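Local coordinates for mannose-6-phosphate isomerase (Helicobacter pylori, PDB 2QH5), which probably makes GDP-mannose and diphosphate from alpha-D-mannose 1-phosphate and GTP, this chain being the N-terminal nucleotidyltransferase domain of a protein also named as an isomerase, at residues K6-S11 / D105-T110; L138-V143 / I257-L262; T150-I155 / F184-G189; F166-S171 / D243-I248. All coordinates share one frame; numbering follows the deposited sequence. Where two conformers were deposited one is given.

Interaction 1 of 4, residues K6-S11 / D105-T110; sequences KNILLS and DLLIVT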
loop_
_atom_site.group_PDB
_atom_site.type_symbol
_atom_site.label_atom_id
_atom_site.label_comp_id
_atom_site.label_asym_id
_atom_site.label_seq_id
_atom_site.Cartn_x
_atom_site.Cartn_y
_atom_site.Cartn_z
ATOM N N LYS A 6 -1.624 6.551 -9.886
ATOM C CA LYS A 6 -1.149 7.133 -8.646
ATOM C C LYS A 6 -0.351 6.147 -7.818
ATOM O O LYS A 6 -0.770 5.003 -7.621
ATOM C CB LYS A 6 -2.334 7.584 -7.802
ATOM C CG LYS A 6 -2.737 9.023 -7.938
ATOM C CD LYS A 6 -3.612 9.363 -6.756
ATOM C CE LYS A 6 -4.035 10.812 -6.759
ATOM N NZ LYS A 6 -4.933 11.075 -5.606
ATOM N N ASN A 7 0.792 6.600 -7.317
ATOM C CA ASN A 7 1.528 5.849 -6.317
ATOM C C ASN A 7 1.053 6.281 -4.939
ATOM O O ASN A 7 1.119 7.459 -4.607
ATOM C CB ASN A 7 3.034 6.077 -6.456
ATOM C CG ASN A 7 3.841 5.319 -5.411
ATOM O OD1 ASN A 7 4.889 5.792 -4.970
ATOM N ND2 ASN A 7 3.356 4.145 -5.008
ATOM N N ILE A 8 0.550 5.334 -4.150
ATOM C CA ILE A 8 0.212 5.600 -2.756
ATOM C C ILE A 8 1.322 5.042 -1.890
ATOM O O ILE A 8 1.379 3.838 -1.627
ATOM C CB ILE A 8 -1.125 4.986 -2.331
ATOM C CG1 ILE A 8 -2.245 5.342 -3.326
ATOM C CG2 ILE A 8 -1.463 5.418 -0.908
ATOM C CD1 ILE A 8 -2.519 6.817 -3.482
ATOM N N LEU A 9 2.197 5.938 -1.447
ATOM C CA LEU A 9 3.414 5.564 -0.734
ATOM C C LEU A 9 3.126 5.592 0.766
ATOM O O LEU A 9 3.078 6.653 1.378
ATOM C CB LEU A 9 4.547 6.544 -1.109
ATOM C CG LEU A 9 5.976 6.060 -1.331
ATOM C CD1 LEU A 9 6.895 7.267 -1.405
ATOM C CD2 LEU A 9 6.464 5.092 -0.257
ATOM N N LEU A 10 2.902 4.422 1.353
ATOM C CA LEU A 10 2.537 4.338 2.759
ATOM C C LEU A 10 3.757 4.378 3.668
ATOM O O LEU A 10 4.532 3.417 3.709
ATOM C CB LEU A 10 1.751 3.055 3.036
ATOM C CG LEU A 10 0.442 2.800 2.288
ATOM C CD1 LEU A 10 0.014 1.371 2.534
ATOM C CD2 LEU A 10 -0.643 3.750 2.723
ATOM N N SER A 11 3.905 5.476 4.413
ATOM C CA SER A 11 5.010 5.637 5.358
ATOM C C SER A 11 4.550 5.683 6.816
ATOM O O SER A 11 5.298 5.312 7.718
ATOM C CB SER A 11 5.809 6.889 5.024
ATOM O OG SER A 11 6.160 6.892 3.654
ATOM N N ASP A 105 -9.155 6.375 -11.755
ATOM C CA ASP A 105 -7.703 6.260 -11.845
ATOM C C ASP A 105 -7.152 5.090 -11.032
ATOM O O ASP A 105 -7.825 4.574 -10.146
ATOM C CB ASP A 105 -6.976 7.613 -11.643
ATOM C CG ASP A 105 -6.944 8.089 -10.203
ATOM O OD1 ASP A 105 -7.408 9.222 -9.949
ATOM O OD2 ASP A 105 -6.409 7.371 -9.337
ATOM N N LEU A 106 -5.949 4.651 -11.378
ATOM C CA LEU A 106 -5.396 3.409 -10.849
ATOM C C LEU A 106 -4.392 3.696 -9.762
ATOM O O LEU A 106 -3.581 4.614 -9.876
ATOM C CB LEU A 106 -4.729 2.581 -11.959
ATOM C CG LEU A 106 -5.604 2.101 -13.127
ATOM C CD1 LEU A 106 -4.746 1.760 -14.338
ATOM C CD2 LEU A 106 -6.501 0.923 -12.738
ATOM N N LEU A 107 -4.446 2.882 -8.718
ATOM C CA LEU A 107 -3.676 3.101 -7.519
ATOM C C LEU A 107 -2.649 2.008 -7.372
ATOM O O LEU A 107 -2.987 0.831 -7.378
ATOM C CB LEU A 107 -4.602 3.082 -6.301
ATOM C CG LEU A 107 -5.151 4.352 -5.654
ATOM C CD1 LEU A 107 -5.583 5.393 -6.645
ATOM C CD2 LEU A 107 -6.315 3.958 -4.748
ATOM N N ILE A 108 -1.391 2.407 -7.246
ATOM C CA ILE A 108 -0.313 1.489 -6.941
ATOM C C ILE A 108 0.095 1.778 -5.500
ATOM O O ILE A 108 0.718 2.804 -5.231
ATOM C CB ILE A 108 0.883 1.690 -7.899
ATOM C CG1 ILE A 108 0.449 1.500 -9.352
ATOM C CG2 ILE A 108 2.029 0.727 -7.570
ATOM C CD1 ILE A 108 1.508 1.908 -10.357
ATOM N N VAL A 109 -0.271 0.872 -4.590
ATOM C CA VAL A 109 -0.098 1.048 -3.144
ATOM C C VAL A 109 1.158 0.325 -2.666
ATOM O O VAL A 109 1.239 -0.895 -2.733
ATOM C CB VAL A 109 -1.337 0.529 -2.368
ATOM C CG1 VAL A 109 -1.110 0.585 -0.872
ATOM C CG2 VAL A 109 -2.577 1.326 -2.744
ATOM N N THR A 110 2.134 1.090 -2.181
ATOM C CA THR A 110 3.484 0.577 -1.929
ATOM C C THR A 110 4.014 1.013 -0.572
ATOM O O THR A 110 4.260 2.196 -0.370
ATOM C CB THR A 110 4.485 1.082 -3.019
ATOM O OG1 THR A 110 4.420 2.516 -3.136
ATOM C CG2 THR A 110 4.153 0.477 -4.368
#

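Interaction 2 of 4, residues L138-V143 / I257-L262; sequences LVTFGV and IKMVEL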
loop_
_atom_site.group_PDB
_atom_site.type_symbol
_atom_site.label_atom_id
_atom_site.label_comp_id
_atom_site.label_asym_id
_atom_site.label_seq_id
_atom_site.Cartn_x
_atom_site.Cartn_y
_atom_site.Cartn_z
ATOM N N LEU A 138 -8.662 -6.618 -7.635
ATOM C CA LEU A 138 -7.774 -6.150 -6.571
ATOM C C LEU A 138 -6.519 -7.003 -6.608
ATOM O O LEU A 138 -6.562 -8.198 -6.311
ATOM C CB LEU A 138 -8.424 -6.315 -5.189
ATOM C CG LEU A 138 -9.783 -5.672 -4.913
ATOM C CD1 LEU A 138 -10.200 -5.927 -3.475
ATOM C CD2 LEU A 138 -9.747 -4.182 -5.203
ATOM N N VAL A 139 -5.401 -6.393 -6.964
ATOM C CA VAL A 139 -4.214 -7.160 -7.268
ATOM C C VAL A 139 -3.276 -7.111 -6.095
ATOM O O VAL A 139 -2.966 -6.042 -5.572
ATOM C CB VAL A 139 -3.505 -6.659 -8.557
ATOM C CG1 VAL A 139 -2.449 -7.641 -8.996
ATOM C CG2 VAL A 139 -4.514 -6.438 -9.674
ATOM N N THR A 140 -2.843 -8.294 -5.683
ATOM C CA THR A 140 -1.874 -8.453 -4.618
ATOM C C THR A 140 -0.592 -9.082 -5.187
ATOM O O THR A 140 -0.571 -9.496 -6.344
ATOM C CB THR A 140 -2.463 -9.296 -3.477
ATOM O OG1 THR A 140 -1.609 -9.205 -2.333
ATOM C CG2 THR A 140 -2.625 -10.753 -3.892
ATOM N N PHE A 141 0.477 -9.131 -4.394
ATOM C CA PHE A 141 1.761 -9.625 -4.879
ATOM C C PHE A 141 2.325 -10.731 -3.991
ATOM O O PHE A 141 2.425 -10.570 -2.773
ATOM C CB PHE A 141 2.789 -8.493 -4.989
ATOM C CG PHE A 141 2.505 -7.494 -6.083
ATOM C CD1 PHE A 141 1.548 -6.490 -5.914
ATOM C CD2 PHE A 141 3.232 -7.522 -7.265
ATOM C CE1 PHE A 141 1.299 -5.556 -6.919
ATOM C CE2 PHE A 141 2.989 -6.585 -8.278
ATOM C CZ PHE A 141 2.025 -5.602 -8.102
ATOM N N GLY A 142 2.711 -11.846 -4.609
ATOM C CA GLY A 142 3.225 -12.989 -3.872
ATOM C C GLY A 142 4.740 -13.054 -3.801
ATOM O O GLY A 142 5.432 -12.732 -4.768
ATOM N N VAL A 143 5.249 -13.467 -2.646
ATOM C CA VAL A 143 6.678 -13.693 -2.457
ATOM C C VAL A 143 6.863 -15.106 -1.917
ATOM O O VAL A 143 6.222 -15.494 -0.936
ATOM C CB VAL A 143 7.316 -12.639 -1.511
ATOM C CG1 VAL A 143 8.700 -13.079 -1.041
ATOM C CG2 VAL A 143 7.405 -11.287 -2.205
ATOM N N ILE A 257 -9.799 -11.061 -6.067
ATOM C CA ILE A 257 -8.358 -11.007 -5.823
ATOM C C ILE A 257 -7.524 -11.870 -6.779
ATOM O O ILE A 257 -7.733 -13.083 -6.874
ATOM C CB ILE A 257 -8.046 -11.410 -4.359
ATOM C CG1 ILE A 257 -8.781 -10.478 -3.399
ATOM C CG2 ILE A 257 -6.529 -11.401 -4.072
ATOM C CD1 ILE A 257 -8.785 -10.961 -1.974
ATOM N N LYS A 258 -6.573 -11.238 -7.470
ATOM C CA LYS A 258 -5.556 -11.965 -8.237
ATOM C C LYS A 258 -4.150 -11.713 -7.690
ATOM O O LYS A 258 -3.927 -10.767 -6.947
ATOM C CB LYS A 258 -5.627 -11.605 -9.725
ATOM C CG LYS A 258 -6.932 -12.014 -10.415
ATOM C CD LYS A 258 -7.063 -13.523 -10.558
ATOM C CE LYS A 258 -8.251 -13.889 -11.430
ATOM N NZ LYS A 258 -9.484 -14.096 -10.639
ATOM N N MET A 259 -3.201 -12.561 -8.060
ATOM C CA MET A 259 -1.843 -12.442 -7.550
ATOM C C MET A 259 -0.853 -12.288 -8.703
ATOM O O MET A 259 -1.109 -12.753 -9.814
ATOM C CB MET A 259 -1.489 -13.676 -6.719
ATOM C CG MET A 259 -0.348 -13.471 -5.739
ATOM S SD MET A 259 0.266 -15.017 -5.052
ATOM C CE MET A 259 1.416 -15.453 -6.349
ATOM N N VAL A 260 0.258 -11.605 -8.438
ATOM C CA VAL A 260 1.401 -11.539 -9.354
ATOM C C VAL A 260 2.653 -11.849 -8.530
ATOM O O VAL A 260 2.825 -11.299 -7.451
ATOM C CB VAL A 260 1.529 -10.144 -10.025
ATOM C CG1 VAL A 260 2.676 -10.122 -11.027
ATOM C CG2 VAL A 260 0.239 -9.757 -10.722
ATOM N N GLU A 261 3.515 -12.736 -9.020
ATOM C CA GLU A 261 4.719 -13.126 -8.271
ATOM C C GLU A 261 5.788 -12.036 -8.259
ATOM O O GLU A 261 6.100 -11.444 -9.295
ATOM C CB GLU A 261 5.324 -14.411 -8.839
ATOM C CG GLU A 261 4.413 -15.624 -8.797
ATOM C CD GLU A 261 4.886 -16.732 -9.718
ATOM O OE1 GLU A 261 6.110 -16.975 -9.782
ATOM O OE2 GLU A 261 4.032 -17.361 -10.380
ATOM N N LEU A 262 6.342 -11.774 -7.079
ATOM C CA LEU A 262 7.471 -10.857 -6.947
ATOM C C LEU A 262 8.777 -11.622 -6.774
ATOM O O LEU A 262 9.089 -12.121 -5.687
ATOM C CB LEU A 262 7.269 -9.870 -5.791
ATOM C CG LEU A 262 6.737 -8.476 -6.140
ATOM C CD1 LEU A 262 6.480 -7.671 -4.879
ATOM C CD2 LEU A 262 7.701 -7.728 -7.052
#

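Interaction 3 of 4, residues T150-I155 / F184-G189; sequences TEFGYI and FYFNSG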
loop_
_atom_site.group_PDB
_atom_site.type_symbol
_atom_site.label_atom_id
_atom_site.label_comp_id
_atom_site.label_asym_id
_atom_site.label_seq_id
_atom_site.Cartn_x
_atom_site.Cartn_y
_atom_site.Cartn_z
ATOM N N THR A 150 5.062 -15.909 11.423
ATOM C CA THR A 150 3.613 -15.723 11.552
ATOM C C THR A 150 3.142 -14.271 11.638
ATOM O O THR A 150 1.999 -14.004 12.016
ATOM C CB THR A 150 3.066 -16.490 12.767
ATOM O OG1 THR A 150 3.727 -16.044 13.958
ATOM C CG2 THR A 150 3.292 -17.976 12.593
ATOM N N GLU A 151 4.024 -13.339 11.289
ATOM C CA GLU A 151 3.676 -11.923 11.266
ATOM C C GLU A 151 3.140 -11.522 9.894
ATOM O O GLU A 151 2.506 -10.476 9.747
ATOM C CB GLU A 151 4.889 -11.064 11.637
ATOM C CG GLU A 151 5.264 -11.114 13.119
ATOM C CD GLU A 151 6.664 -10.586 13.395
ATOM O OE1 GLU A 151 7.645 -11.173 12.882
ATOM O OE2 GLU A 151 6.783 -9.588 14.138
ATOM N N PHE A 152 3.393 -12.372 8.897
ATOM C CA PHE A 152 3.022 -12.091 7.510
ATOM C C PHE A 152 1.637 -12.592 7.111
ATOM O O PHE A 152 1.018 -13.395 7.819
ATOM C CB PHE A 152 4.064 -12.669 6.553
ATOM C CG PHE A 152 5.246 -11.776 6.330
ATOM C CD1 PHE A 152 5.092 -10.541 5.712
ATOM C CD2 PHE A 152 6.515 -12.172 6.723
ATOM C CE1 PHE A 152 6.185 -9.711 5.503
ATOM C CE2 PHE A 152 7.615 -11.352 6.517
ATOM C CZ PHE A 152 7.450 -10.119 5.905
ATOM N N GLY A 153 1.162 -12.093 5.970
ATOM C CA GLY A 153 -0.059 -12.582 5.338
ATOM C C GLY A 153 0.254 -13.707 4.367
ATOM O O GLY A 153 1.264 -13.677 3.656
ATOM N N TYR A 154 -0.613 -14.711 4.349
ATOM C CA TYR A 154 -0.406 -15.875 3.501
ATOM C C TYR A 154 -1.432 -15.906 2.386
ATOM O O TYR A 154 -2.641 -15.904 2.640
ATOM C CB TYR A 154 -0.479 -17.164 4.323
ATOM C CG TYR A 154 0.791 -17.500 5.075
ATOM C CD1 TYR A 154 1.282 -16.661 6.079
ATOM C CD2 TYR A 154 1.501 -18.664 4.789
ATOM C CE1 TYR A 154 2.445 -16.967 6.766
ATOM C CE2 TYR A 154 2.661 -18.979 5.473
ATOM C CZ TYR A 154 3.128 -18.127 6.457
ATOM O OH TYR A 154 4.280 -18.444 7.133
ATOM N N ILE A 155 -0.938 -15.916 1.152
ATOM C CA ILE A 155 -1.791 -16.073 -0.023
ATOM C C ILE A 155 -1.715 -17.513 -0.523
ATOM O O ILE A 155 -0.633 -17.998 -0.866
ATOM C CB ILE A 155 -1.365 -15.140 -1.182
ATOM C CG1 ILE A 155 -1.235 -13.692 -0.711
ATOM C CG2 ILE A 155 -2.358 -15.241 -2.322
ATOM C CD1 ILE A 155 -0.471 -12.804 -1.678
ATOM N N PHE A 184 1.912 -21.659 -1.615
ATOM C CA PHE A 184 1.699 -20.583 -0.649
ATOM C C PHE A 184 2.762 -19.499 -0.771
ATOM O O PHE A 184 3.958 -19.791 -0.868
ATOM C CB PHE A 184 1.655 -21.131 0.776
ATOM C CG PHE A 184 0.281 -21.516 1.225
ATOM C CD1 PHE A 184 -0.154 -22.828 1.121
ATOM C CD2 PHE A 184 -0.588 -20.558 1.735
ATOM C CE1 PHE A 184 -1.432 -23.186 1.528
ATOM C CE2 PHE A 184 -1.866 -20.904 2.151
ATOM C CZ PHE A 184 -2.290 -22.220 2.048
ATOM N N TYR A 185 2.310 -18.248 -0.770
ATOM C CA TYR A 185 3.189 -17.092 -0.907
ATOM C C TYR A 185 3.001 -16.119 0.262
ATOM O O TYR A 185 1.915 -16.027 0.845
ATOM C CB TYR A 185 2.907 -16.352 -2.219
ATOM C CG TYR A 185 3.108 -17.139 -3.502
ATOM C CD1 TYR A 185 4.203 -16.891 -4.329
ATOM C CD2 TYR A 185 2.183 -18.096 -3.913
ATOM C CE1 TYR A 185 4.381 -17.592 -5.517
ATOM C CE2 TYR A 185 2.358 -18.808 -5.094
ATOM C CZ TYR A 185 3.454 -18.550 -5.891
ATOM O OH TYR A 185 3.616 -19.256 -7.060
ATOM N N PHE A 186 4.066 -15.397 0.604
ATOM C CA PHE A 186 3.962 -14.268 1.524
ATOM C C PHE A 186 3.299 -13.116 0.795
ATOM O O PHE A 186 3.660 -12.796 -0.339
ATOM C CB PHE A 186 5.343 -13.796 1.996
ATOM C CG PHE A 186 5.957 -14.647 3.077
ATOM C CD1 PHE A 186 5.197 -15.086 4.159
ATOM C CD2 PHE A 186 7.311 -14.975 3.028
ATOM C CE1 PHE A 186 5.771 -15.859 5.165
ATOM C CE2 PHE A 186 7.891 -15.746 4.026
ATOM C CZ PHE A 186 7.120 -16.187 5.100
ATOM N N ASN A 187 2.324 -12.493 1.442
ATOM C CA ASN A 187 1.784 -11.246 0.930
ATOM C C ASN A 187 2.814 -10.125 1.068
ATOM O O ASN A 187 3.347 -9.885 2.154
ATOM C CB ASN A 187 0.485 -10.878 1.641
ATOM C CG ASN A 187 -0.057 -9.541 1.193
ATOM O OD1 ASN A 187 0.136 -9.129 0.043
ATOM N ND2 ASN A 187 -0.724 -8.842 2.103
ATOM N N SER A 188 3.092 -9.445 -0.038
ATOM C CA SER A 188 4.110 -8.407 -0.059
ATOM C C SER A 188 3.647 -7.169 0.689
ATOM O O SER A 188 4.462 -6.387 1.170
ATOM C CB SER A 188 4.461 -8.028 -1.493
ATOM O OG SER A 188 3.423 -7.263 -2.073
ATOM N N GLY A 189 2.335 -6.994 0.787
ATOM C CA GLY A 189 1.770 -5.792 1.383
ATOM C C GLY A 189 1.558 -4.702 0.351
ATOM O O GLY A 189 0.925 -3.700 0.651
HETATM O O HOH W 1 1.423 -9.611 4.689
#

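Interaction 4 of 4, residues F166-S171 / D243-I248; sequences FIEKPS and DMSIDI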
loop_
_atom_site.group_PDB
_atom_site.type_symbol
_atom_site.label_atom_id
_atom_site.label_comp_id
_atom_site.label_asym_id
_atom_site.label_seq_id
_atom_site.Cartn_x
_atom_site.Cartn_y
_atom_site.Cartn_z
ATOM N N PHE A 166 -6.985 -15.988 1.457
ATOM C CA PHE A 166 -6.027 -15.137 2.133
ATOM C C PHE A 166 -6.140 -15.431 3.620
ATOM O O PHE A 166 -7.223 -15.324 4.198
ATOM C CB PHE A 166 -6.384 -13.674 1.870
ATOM C CG PHE A 166 -5.251 -12.722 2.079
ATOM C CD1 PHE A 166 -4.672 -12.078 0.994
ATOM C CD2 PHE A 166 -4.769 -12.455 3.359
ATOM C CE1 PHE A 166 -3.624 -11.191 1.179
ATOM C CE2 PHE A 166 -3.723 -11.574 3.555
ATOM C CZ PHE A 166 -3.149 -10.940 2.462
ATOM N N ILE A 167 -5.031 -15.822 4.235
ATOM C CA ILE A 167 -4.996 -15.996 5.684
ATOM C C ILE A 167 -3.884 -15.139 6.293
ATOM O O ILE A 167 -2.699 -15.460 6.180
ATOM C CB ILE A 167 -4.904 -17.501 6.136
ATOM C CG1 ILE A 167 -3.866 -18.296 5.326
ATOM C CG2 ILE A 167 -6.278 -18.170 6.083
ATOM C CD1 ILE A 167 -4.430 -19.165 4.220
ATOM N N GLU A 168 -4.267 -14.022 6.907
ATOM C CA GLU A 168 -3.274 -13.118 7.484
ATOM C C GLU A 168 -2.933 -13.522 8.909
ATOM O O GLU A 168 -3.829 -13.712 9.735
ATOM C CB GLU A 168 -3.727 -11.656 7.447
ATOM C CG GLU A 168 -2.550 -10.691 7.466
ATOM C CD GLU A 168 -2.782 -9.490 8.354
ATOM O OE1 GLU A 168 -2.009 -8.513 8.239
ATOM O OE2 GLU A 168 -3.729 -9.518 9.170
ATOM N N LYS A 169 -1.632 -13.645 9.171
ATOM C CA LYS A 169 -1.093 -14.068 10.470
ATOM C C LYS A 169 -1.741 -15.356 11.010
ATOM O O LYS A 169 -2.608 -15.303 11.888
ATOM C CB LYS A 169 -1.166 -12.926 11.499
ATOM C CG LYS A 169 -0.400 -11.669 11.092
ATOM C CD LYS A 169 -0.646 -10.525 12.063
ATOM C CE LYS A 169 0.092 -9.273 11.624
ATOM N NZ LYS A 169 0.032 -8.198 12.645
ATOM N N PRO A 170 -1.330 -16.519 10.469
ATOM C CA PRO A 170 -1.834 -17.789 10.986
ATOM C C PRO A 170 -1.041 -18.239 12.217
ATOM O O PRO A 170 -0.043 -17.610 12.567
ATOM C CB PRO A 170 -1.606 -18.747 9.816
ATOM C CG PRO A 170 -0.407 -18.198 9.108
ATOM C CD PRO A 170 -0.381 -16.711 9.352
ATOM N N SER A 171 -1.488 -19.307 12.875
ATOM C CA SER A 171 -0.727 -19.895 13.978
ATOM C C SER A 171 0.535 -20.570 13.432
ATOM O O SER A 171 0.576 -20.946 12.260
ATOM C CB SER A 171 -1.588 -20.886 14.772
ATOM O OG SER A 171 -2.135 -21.891 13.935
ATOM N N ASP A 243 -9.271 0.874 14.136
ATOM C CA ASP A 243 -7.938 0.517 13.689
ATOM C C ASP A 243 -7.993 -0.868 13.057
ATOM O O ASP A 243 -8.227 -1.857 13.755
ATOM C CB ASP A 243 -6.966 0.538 14.872
ATOM C CG ASP A 243 -5.531 0.319 14.453
ATOM O OD1 ASP A 243 -5.219 -0.780 13.950
ATOM O OD2 ASP A 243 -4.707 1.243 14.636
ATOM N N MET A 244 -7.782 -0.929 11.739
ATOM C CA MET A 244 -7.861 -2.191 10.993
ATOM C C MET A 244 -6.991 -2.210 9.742
ATOM O O MET A 244 -6.936 -1.223 9.009
ATOM C CB MET A 244 -9.306 -2.481 10.604
ATOM C CG MET A 244 -9.496 -3.833 9.959
ATOM S SD MET A 244 -11.214 -4.288 9.906
ATOM C CE MET A 244 -11.515 -4.651 11.642
ATOM N N SER A 245 -6.473 -3.395 9.460
ATOM C CA SER A 245 -5.636 -3.680 8.317
ATOM C C SER A 245 -6.416 -3.946 7.058
ATOM O O SER A 245 -7.502 -4.461 7.118
ATOM C CB SER A 245 -4.834 -4.916 8.614
ATOM O OG SER A 245 -3.639 -4.842 7.908
ATOM N N ILE A 246 -5.850 -3.632 5.907
ATOM C CA ILE A 246 -6.569 -3.928 4.668
ATOM C C ILE A 246 -6.740 -5.441 4.462
ATOM O O ILE A 246 -7.739 -5.900 3.895
ATOM C CB ILE A 246 -5.883 -3.259 3.456
ATOM C CG1 ILE A 246 -6.785 -3.302 2.225
ATOM C CG2 ILE A 246 -4.528 -3.880 3.188
ATOM C CD1 ILE A 246 -8.125 -2.618 2.438
ATOM N N ASP A 247 -5.772 -6.198 4.976
ATOM C CA ASP A 247 -5.758 -7.642 4.866
ATOM C C ASP A 247 -6.912 -8.239 5.637
ATOM O O ASP A 247 -7.526 -9.190 5.182
ATOM C CB ASP A 247 -4.432 -8.210 5.370
ATOM C CG ASP A 247 -3.225 -7.464 4.818
ATOM O OD1 ASP A 247 -2.972 -6.314 5.248
ATOM O OD2 ASP A 247 -2.517 -8.034 3.962
ATOM N N ILE A 248 -7.216 -7.667 6.797
ATOM C CA ILE A 248 -8.323 -8.144 7.625
ATOM C C ILE A 248 -9.656 -7.604 7.107
ATOM O O ILE A 248 -10.625 -8.353 6.959
ATOM C CB ILE A 248 -8.102 -7.774 9.118
ATOM C CG1 ILE A 248 -6.938 -8.588 9.697
ATOM C CG2 ILE A 248 -9.371 -7.999 9.941
ATOM C CD1 ILE A 248 -6.309 -7.991 10.950
#

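Interaction 1 of 4, residues K6-S11 / D105-T110
The carbonyl oxygen of Ile-108 is gripped by two donors: Ile-8 N at 2.8 Å and the side-chain ND2 of Asn-7 at 3.0 Å from Ile-108 O, arriving from opposite faces of the carbonyl plane. Asn-7 extends its amide far enough to reach because CG stands anti to the backbone N (chi1 179°). The second bond of the same nitrogen is short and straight, with Asn-7 ND2 2.7 Å from Thr-110 OG1, and the hydroxyl lies in the amide plane; two partners near that plane fix the rotation of the group. On the other side of the sheet Lys-6, Ile-8 and Leu-10 meet Leu-107 and Val-109. Ile-8 sets CG1 3.9 Å from Leu-107 CG and CB against CG2 of Val-109, while Leu-10 CD1 lies 3.7 Å from Val-109 CG1. The lysine amine leads off to Ser-101 OG. Five backbone hydrogen bonds alternate between the chains in parallel register, from Lys-6 N with Leu-106 O to Leu-10 N with Thr-110 O. Helix 39-48 touches the Asn-7 and Thr-110 face and helix 90-99 the Ile-8 and Val-109 face, the alpha-beta-alpha layering of the Rossmann-like GT-A nucleotidyltransferase fold.

Interaction 2 of 4, residues L138-V143 / I257-L262
The Phe-141 ring meets Leu-262 and the carbonyl of Val-260 at a slant. Its CG stands anti to the carbonyl carbon (chi1 -69°), a setting that brings Phe-141 CD2 to 3.8 Å from Leu-262 CG. CB of the same phenylalanine rests 3.8 Å from Leu-262 CD1. Strands 138-144 and 257-261 are parallel neighbours in the mixed central sheet of the GT-A-type nucleotidyltransferase domain, twisted by 40° over the short segments. Five backbone hydrogen bonds alternate across them. The first, from Lys-258 N to Leu-138 O, is long at 3.3 Å. The last, from Leu-262 N to Gly-142 O, is short at 2.7 Å.

The side chains separate onto two faces. Val-139, Phe-141 and Val-260 share one, where Val-139 CG1 approaches Val-260 CG2 to 3.8 Å, and helix 119-134 covers them through Ala-129 and Leu-132. The other face carries Thr-140, Ile-257 and Met-259. There the methyl of Thr-140 lies between CG2 of Ile-257 and CG of Met-259, about equally far from both, and Ile-155 of strand 153-156 packs on Thr-140 and Met-259. Gly-142 leaves room for the methionine on this face: the chain of Met-259, extended as far as the sulfur, brings SD to 3.8 Å from Gly-142 CA, and a bend at chi3 (85°) turns Met-259 CE back to 3.9 Å from that same CA.

Interaction 3 of 4, residues T150-I155 / F184-G189
Three aromatic rings, those of Phe-152, Tyr-154 and Phe-186, gather where the loop before strand 153-156 runs into the sheet. Phe-186 presents its edge to a face of the tyrosine in a T-shaped pair, planes 79° apart, with Phe-186 CE1 3.7 Å from Tyr-154 CZ. The two side chains run the same way, each CG anti to its carbonyl carbon, and a turn of the phenyl about its second torsion (chi2 -44°) lets the edge meet the phenol. CD2 of Phe-152 lies over one face of Phe-186, toward its rim, the two rings being oblique with planes 40° apart; Phe-152 CB lies 3.6 Å from Phe-186 CD1.

Beneath the cluster, 153-155 pairs antiparallel with 184-188. This joins the short strand 153-156 to the long strand 184-194 in the mixed sheet of the nucleotidyltransferase domain, with strand 165-168 as the next neighbour. Ile-155 and Tyr-185 form a hydrogen-bonded pair, Ile-155 N being 2.9 Å from Tyr-185 O with the donor in the carbonyl plane. Farther along, Asn-187 N sits 2.7 Å from Gly-153 O, above the plane of that carbonyl. A water extends the pairing from Gly-153 N, at 2.8 Å, to Asn-187 O. Asn-187 OD1 accepts from Gly-189 N at 3.2 Å, the donor well above its carbonyl plane, an Asx turn where the chain turns a corner at Gly-189, while Asn-187 CB touches the methyl CD1 of Ile-155.

Interaction 4 of 4, residues F166-S171 / D243-I248
Phe-166 and Glu-168, which meet Asp-247 in the first turn of helix 246-251, belong to the run Phe-166 to Pro-170 that reads F-I-E-K-P, matching the F-x-E-K-P signature of mannose-1-phosphate guanylyltransferases and probably lying near the sugar-phosphate site. The carboxylates of Glu-168 and Asp-247 are stacked, with planes only 3° apart, and Glu-168 OE1 lies 3.8 Å from Asp-247 OD1. No hydrogen bond joins the two segments. The carboxylate carbon CD of Glu-168 lies 3.6 Å from the CB methylene of Asp-247, the two side chains crossing at about a right angle. The glutamate gets there with CG anti to the backbone N (chi1 -155°) and a bend at chi2, which also carries its other oxygen, OE2, to 3.4 Å from Ile-248 CG1 on the exposed side of the helix.

Phe-166, two residues earlier on the same side of the strand, brings its ring obliquely to the aspartate, with CZ of Phe-166 3.3 Å from Asp-247 OD2 and the ring and carboxylate planes 53° apart. OD1 of Asp-247, the oxygen facing Glu-168, also lies 3.1 Å from Ser-245 OG at the N-cap position. Gln-252, just past the helix, accepts a hydrogen bond from the backbone N of Glu-168. Phe-166 packs on Met-251 of helix 246-251 and Ile-155 of strand 153-156, while Ile-246 and Asp-247 touch Phe-191 of strand 184-194.

All four contacts belong to the mixed sheet of the nucleotidyltransferase domain or to a helix against it. Interaction 1 comes first in the chain and lies nearest its centre, about 15 Å between centres from interaction 2 and about 20 Å from interaction 4. Strand 184-194 bridges the two parts, lying beside both 106-111 and 138-144. Interactions 3 and 4 fall within the chain between the segments of interaction 2, and their own segments alternate. Their centres are about 9 Å apart, and they touch through paired strands 153-156 and 165-168. Interactions 2 and 3, about 10 Å apart, touch through strands 138-144 and 184-194. The parallel strands round interaction 1 thus continue, through antiparallel 184-194, into a mixed part.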